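PDB 5MQO: Non-reducing end beta-L-arabinofuranosidase from Bacteroides thetaiotaomicron, which probably acts as a glycoside hydrolase of family GH127 in the breakdown of plant pectin, linked to aceric acidase activity. Local coordinates for residues R284-H296 / E316-I330. Numbering follows the deposited sequence.
Sequences RIPFRDQYRAMGH and EQQLMKNLTSIWNDI
Tyr291 and Arg292 bring the loop 284-296 closest to helix 317-333, the CA atoms of Arg292 and Ile326 lying 4.5 Å apart, close enough for helix side chains to bond directly to loop backbone atoms. Asn322 does most of this: its short amide suits a buried site between two loop carbonyls, and ND2 donates to Arg288 O at 2.9 Å and to Gln290 O at 2.8 Å, approaching each from above the carbonyl plane. The same nitrogen lies over one face of the Tyr291 ring. Gln318, its chain bent at chi2 (54°), turns NE2 to Tyr291 OH at 3.1 Å and also to Asn322 OD1, which helps fix the rotation of that amide. Further along, Asp329 OD2 takes the backbone N of Ala293 on its anti lone pair (2.8 Å), its charge also met by Arg333 and Lys334; Ala293 is small enough for its CB to sit 3.6 Å from Ile330 CG1. At the other end Arg288 meets Glu316 side-on, NE to OE2 and NH2 to OE1, both 2.9 Å, while its NH1 pairs with Asp269. On the buried side Phe287 holds CG anti to the backbone N (chi1 -179°), taking its ring in toward the helix: the edge meets the CD2 methyls of Leu319 and Leu323, CE1 meets Ile326 CD1, and Val307 of helix 297-314 packs on it too. Helix side chains thus satisfy two carbonyls and one N-H of a largely irregular loop, holding it to the second helix after it.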
# COMPACT_ATOMS: atom_id res chain seq x y z
N ARG A 284 -9.46 -21.34 10.65
CA ARG A 284 -9.70 -22.26 11.77
C ARG A 284 -11.17 -22.18 12.16
O ARG A 284 -11.83 -23.20 12.40
CB ARG A 284 -8.82 -21.95 13.00
CG ARG A 284 -8.84 -23.05 14.07
CD ARG A 284 -8.67 -22.55 15.51
NE ARG A 284 -7.29 -22.17 15.84
CZ ARG A 284 -6.38 -22.94 16.47
NH1 ARG A 284 -6.66 -24.17 16.83
NH2 ARG A 284 -5.15 -22.47 16.73
N ILE A 285 -11.68 -20.95 12.19
CA ILE A 285 -13.06 -20.62 12.55
C ILE A 285 -13.70 -19.84 11.40
O ILE A 285 -12.99 -19.27 10.58
CB ILE A 285 -13.10 -19.82 13.89
CG1 ILE A 285 -12.60 -18.35 13.72
CG2 ILE A 285 -12.30 -20.56 14.96
CD1 ILE A 285 -12.32 -17.60 15.00
N PRO A 286 -15.04 -19.81 11.33
CA PRO A 286 -15.69 -19.00 10.30
C PRO A 286 -15.31 -17.53 10.29
O PRO A 286 -14.88 -17.01 11.29
CB PRO A 286 -17.17 -19.15 10.65
CG PRO A 286 -17.22 -20.53 11.20
CD PRO A 286 -16.02 -20.62 12.06
N PHE A 287 -15.50 -16.85 9.17
CA PHE A 287 -15.12 -15.45 9.10
C PHE A 287 -15.90 -14.59 10.08
O PHE A 287 -15.34 -13.67 10.66
CB PHE A 287 -15.20 -14.85 7.70
CG PHE A 287 -14.78 -13.42 7.68
CD1 PHE A 287 -13.44 -13.09 7.85
CD2 PHE A 287 -15.72 -12.39 7.63
CE1 PHE A 287 -13.04 -11.75 7.88
CE2 PHE A 287 -15.34 -11.06 7.69
CZ PHE A 287 -14.00 -10.73 7.81
N ARG A 288 -17.16 -14.91 10.30
CA ARG A 288 -18.01 -14.03 11.12
C ARG A 288 -17.69 -14.09 12.60
O ARG A 288 -18.10 -13.21 13.34
CB ARG A 288 -19.49 -14.30 10.83
CG ARG A 288 -19.83 -14.00 9.38
CD ARG A 288 -21.31 -14.17 9.05
NE ARG A 288 -21.62 -13.62 7.73
CZ ARG A 288 -21.26 -14.17 6.56
NH1 ARG A 288 -20.55 -15.32 6.49
NH2 ARG A 288 -21.59 -13.56 5.43
N ASP A 289 -16.91 -15.10 13.01
CA ASP A 289 -16.39 -15.22 14.39
C ASP A 289 -15.06 -14.51 14.59
O ASP A 289 -14.63 -14.38 15.71
CB ASP A 289 -16.24 -16.69 14.80
CG ASP A 289 -17.56 -17.46 14.74
OD1 ASP A 289 -18.54 -17.03 15.37
OD2 ASP A 289 -17.61 -18.51 14.05
N GLN A 290 -14.41 -14.06 13.52
CA GLN A 290 -13.09 -13.43 13.59
C GLN A 290 -13.23 -11.96 13.87
O GLN A 290 -13.81 -11.24 13.05
CB GLN A 290 -12.35 -13.58 12.27
CG GLN A 290 -11.92 -15.00 11.96
CD GLN A 290 -11.24 -15.14 10.60
OE1 GLN A 290 -10.44 -14.29 10.19
NE2 GLN A 290 -11.55 -16.23 9.92
N TYR A 291 -12.69 -11.50 14.99
CA TYR A 291 -12.68 -10.07 15.34
C TYR A 291 -11.25 -9.53 15.56
O TYR A 291 -11.06 -8.44 16.13
CB TYR A 291 -13.55 -9.82 16.59
CG TYR A 291 -15.00 -10.11 16.40
CD1 TYR A 291 -15.88 -9.11 15.91
CD2 TYR A 291 -15.53 -11.38 16.69
CE1 TYR A 291 -17.24 -9.36 15.73
CE2 TYR A 291 -16.91 -11.65 16.50
CZ TYR A 291 -17.76 -10.63 16.03
OH TYR A 291 -19.11 -10.85 15.85
N ARG A 292 -10.25 -10.30 15.10
CA ARG A 292 -8.85 -9.95 15.25
C ARG A 292 -8.05 -10.39 13.99
O ARG A 292 -8.47 -11.30 13.25
CB ARG A 292 -8.34 -10.58 16.56
CG ARG A 292 -8.91 -9.94 17.83
CD ARG A 292 -8.39 -10.60 19.11
NE ARG A 292 -8.50 -9.77 20.35
CZ ARG A 292 -8.02 -10.13 21.56
NH1 ARG A 292 -7.40 -11.30 21.75
NH2 ARG A 292 -8.14 -9.30 22.61
N ALA A 293 -6.92 -9.73 13.74
CA ALA A 293 -5.99 -10.14 12.67
C ALA A 293 -5.28 -11.40 13.07
O ALA A 293 -4.99 -11.56 14.24
CB ALA A 293 -4.96 -9.05 12.40
N MET A 294 -4.94 -12.26 12.11
CA MET A 294 -4.56 -13.61 12.46
C MET A 294 -3.22 -14.20 12.04
O MET A 294 -2.38 -14.54 12.92
CB MET A 294 -5.65 -14.53 11.97
CG MET A 294 -5.76 -15.79 12.78
SD MET A 294 -7.46 -16.31 12.80
CE MET A 294 -8.20 -15.35 14.14
N GLY A 295 -3.03 -14.44 10.74
CA GLY A 295 -1.93 -15.40 10.39
C GLY A 295 -0.94 -14.86 9.41
O GLY A 295 -0.39 -13.80 9.64
N HIS A 296 -0.69 -15.60 8.33
CA HIS A 296 0.05 -15.09 7.18
C HIS A 296 -0.54 -13.73 6.71
O HIS A 296 -1.69 -13.69 6.27
CB HIS A 296 -0.03 -16.13 6.05
CG HIS A 296 0.86 -15.83 4.89
ND1 HIS A 296 1.89 -16.66 4.52
CD2 HIS A 296 0.86 -14.82 4.00
CE1 HIS A 296 2.50 -16.17 3.46
NE2 HIS A 296 1.89 -15.05 3.13
N GLU A 316 -24.19 -6.23 4.27
CA GLU A 316 -24.37 -7.10 5.44
C GLU A 316 -23.61 -6.52 6.61
O GLU A 316 -22.41 -6.60 6.66
CB GLU A 316 -23.88 -8.53 5.15
CG GLU A 316 -24.32 -9.58 6.20
CD GLU A 316 -23.55 -10.90 6.07
OE1 GLU A 316 -22.80 -11.00 5.06
OE2 GLU A 316 -23.69 -11.80 6.95
N GLN A 317 -24.32 -5.92 7.54
CA GLN A 317 -23.66 -5.21 8.62
C GLN A 317 -22.63 -6.03 9.40
O GLN A 317 -21.60 -5.50 9.78
CB GLN A 317 -24.69 -4.56 9.56
CG GLN A 317 -25.35 -3.34 8.91
CD GLN A 317 -26.41 -2.67 9.79
OE1 GLN A 317 -27.49 -3.25 10.04
NE2 GLN A 317 -26.12 -1.45 10.26
N GLN A 318 -22.90 -7.33 9.58
CA GLN A 318 -22.05 -8.19 10.41
C GLN A 318 -20.63 -8.17 9.89
O GLN A 318 -19.71 -7.98 10.65
CB GLN A 318 -22.61 -9.62 10.49
CG GLN A 318 -21.73 -10.66 11.18
CD GLN A 318 -21.27 -10.28 12.58
OE1 GLN A 318 -22.03 -9.76 13.40
NE2 GLN A 318 -20.01 -10.58 12.88
N LEU A 319 -20.46 -8.28 8.58
CA LEU A 319 -19.14 -8.13 7.95
C LEU A 319 -18.36 -6.86 8.39
O LEU A 319 -17.18 -6.94 8.71
CB LEU A 319 -19.28 -8.13 6.44
CG LEU A 319 -19.97 -9.36 5.86
CD1 LEU A 319 -20.17 -9.19 4.38
CD2 LEU A 319 -19.17 -10.63 6.15
N MET A 320 -19.02 -5.71 8.44
CA MET A 320 -18.41 -4.46 8.92
C MET A 320 -18.17 -4.49 10.43
O MET A 320 -17.28 -3.81 10.92
CB MET A 320 -19.28 -3.26 8.53
CG MET A 320 -18.61 -1.88 8.58
SD MET A 320 -17.21 -1.50 7.50
CE MET A 320 -17.45 -2.68 6.16
N LYS A 321 -18.94 -5.28 11.17
CA LYS A 321 -18.61 -5.52 12.59
C LYS A 321 -17.27 -6.27 12.73
O LYS A 321 -16.47 -5.94 13.60
CB LYS A 321 -19.75 -6.26 13.33
CG LYS A 321 -20.35 -5.48 14.50
CD LYS A 321 -21.87 -5.64 14.70
CE LYS A 321 -22.41 -4.47 15.54
NZ LYS A 321 -23.68 -4.78 16.25
N ASN A 322 -17.03 -7.24 11.86
CA ASN A 322 -15.77 -7.95 11.81
C ASN A 322 -14.69 -7.06 11.27
O ASN A 322 -13.63 -6.96 11.88
CB ASN A 322 -15.88 -9.22 10.96
CG ASN A 322 -16.89 -10.21 11.53
OD1 ASN A 322 -17.96 -10.39 10.98
ND2 ASN A 322 -16.55 -10.84 12.66
N LEU A 323 -14.95 -6.39 10.17
CA LEU A 323 -13.88 -5.63 9.49
C LEU A 323 -13.39 -4.49 10.34
O LEU A 323 -12.18 -4.23 10.35
CB LEU A 323 -14.30 -5.13 8.11
CG LEU A 323 -14.49 -6.20 7.03
CD1 LEU A 323 -15.11 -5.58 5.77
CD2 LEU A 323 -13.19 -6.94 6.70
N THR A 324 -14.28 -3.84 11.10
CA THR A 324 -13.85 -2.72 11.99
C THR A 324 -13.09 -3.15 13.26
O THR A 324 -12.20 -2.45 13.63
CB THR A 324 -14.97 -1.70 12.32
OG1 THR A 324 -16.09 -2.34 12.90
CG2 THR A 324 -15.45 -1.06 11.09
N SER A 325 -13.35 -4.28 13.89
CA SER A 325 -12.44 -4.68 14.99
C SER A 325 -11.12 -5.28 14.48
O SER A 325 -10.11 -5.20 15.16
CB SER A 325 -13.09 -5.56 16.10
OG SER A 325 -13.90 -6.54 15.53
N ILE A 326 -11.14 -5.88 13.29
CA ILE A 326 -9.90 -6.40 12.68
C ILE A 326 -9.01 -5.20 12.27
O ILE A 326 -7.80 -5.22 12.49
CB ILE A 326 -10.21 -7.33 11.46
CG1 ILE A 326 -10.93 -8.56 11.93
CG2 ILE A 326 -8.93 -7.80 10.77
CD1 ILE A 326 -11.40 -9.46 10.81
N TRP A 327 -9.62 -4.18 11.66
CA TRP A 327 -8.85 -3.01 11.24
C TRP A 327 -8.24 -2.43 12.49
O TRP A 327 -7.05 -2.22 12.57
CB TRP A 327 -9.72 -1.98 10.50
CG TRP A 327 -9.00 -0.72 10.17
CD1 TRP A 327 -8.23 -0.48 9.08
CD2 TRP A 327 -8.97 0.47 10.96
NE1 TRP A 327 -7.71 0.80 9.13
CE2 TRP A 327 -8.14 1.40 10.29
CE3 TRP A 327 -9.55 0.85 12.18
CZ2 TRP A 327 -7.90 2.70 10.80
CZ3 TRP A 327 -9.30 2.15 12.69
CH2 TRP A 327 -8.48 3.05 12.00
N ASN A 328 -9.09 -2.22 13.48
CA ASN A 328 -8.69 -1.71 14.76
C ASN A 328 -7.53 -2.48 15.39
O ASN A 328 -6.60 -1.88 15.89
CB ASN A 328 -9.90 -1.73 15.70
CG ASN A 328 -9.70 -0.87 16.92
OD1 ASN A 328 -9.20 -1.35 17.96
ND2 ASN A 328 -10.07 0.42 16.80
N ASP A 329 -7.61 -3.81 15.37
CA ASP A 329 -6.57 -4.71 15.92
C ASP A 329 -5.21 -4.50 15.23
O ASP A 329 -4.19 -4.27 15.88
CB ASP A 329 -6.97 -6.17 15.74
CG ASP A 329 -5.99 -7.13 16.40
OD1 ASP A 329 -5.38 -6.73 17.41
OD2 ASP A 329 -5.83 -8.28 15.91
N ILE A 330 -5.22 -4.55 13.92
CA ILE A 330 -4.06 -4.26 13.13
C ILE A 330 -3.43 -2.90 13.50
O ILE A 330 -2.24 -2.81 13.79
CB ILE A 330 -4.42 -4.26 11.62
CG1 ILE A 330 -4.73 -5.69 11.13
CG2 ILE A 330 -3.29 -3.69 10.80
CD1 ILE A 330 -5.59 -5.76 9.89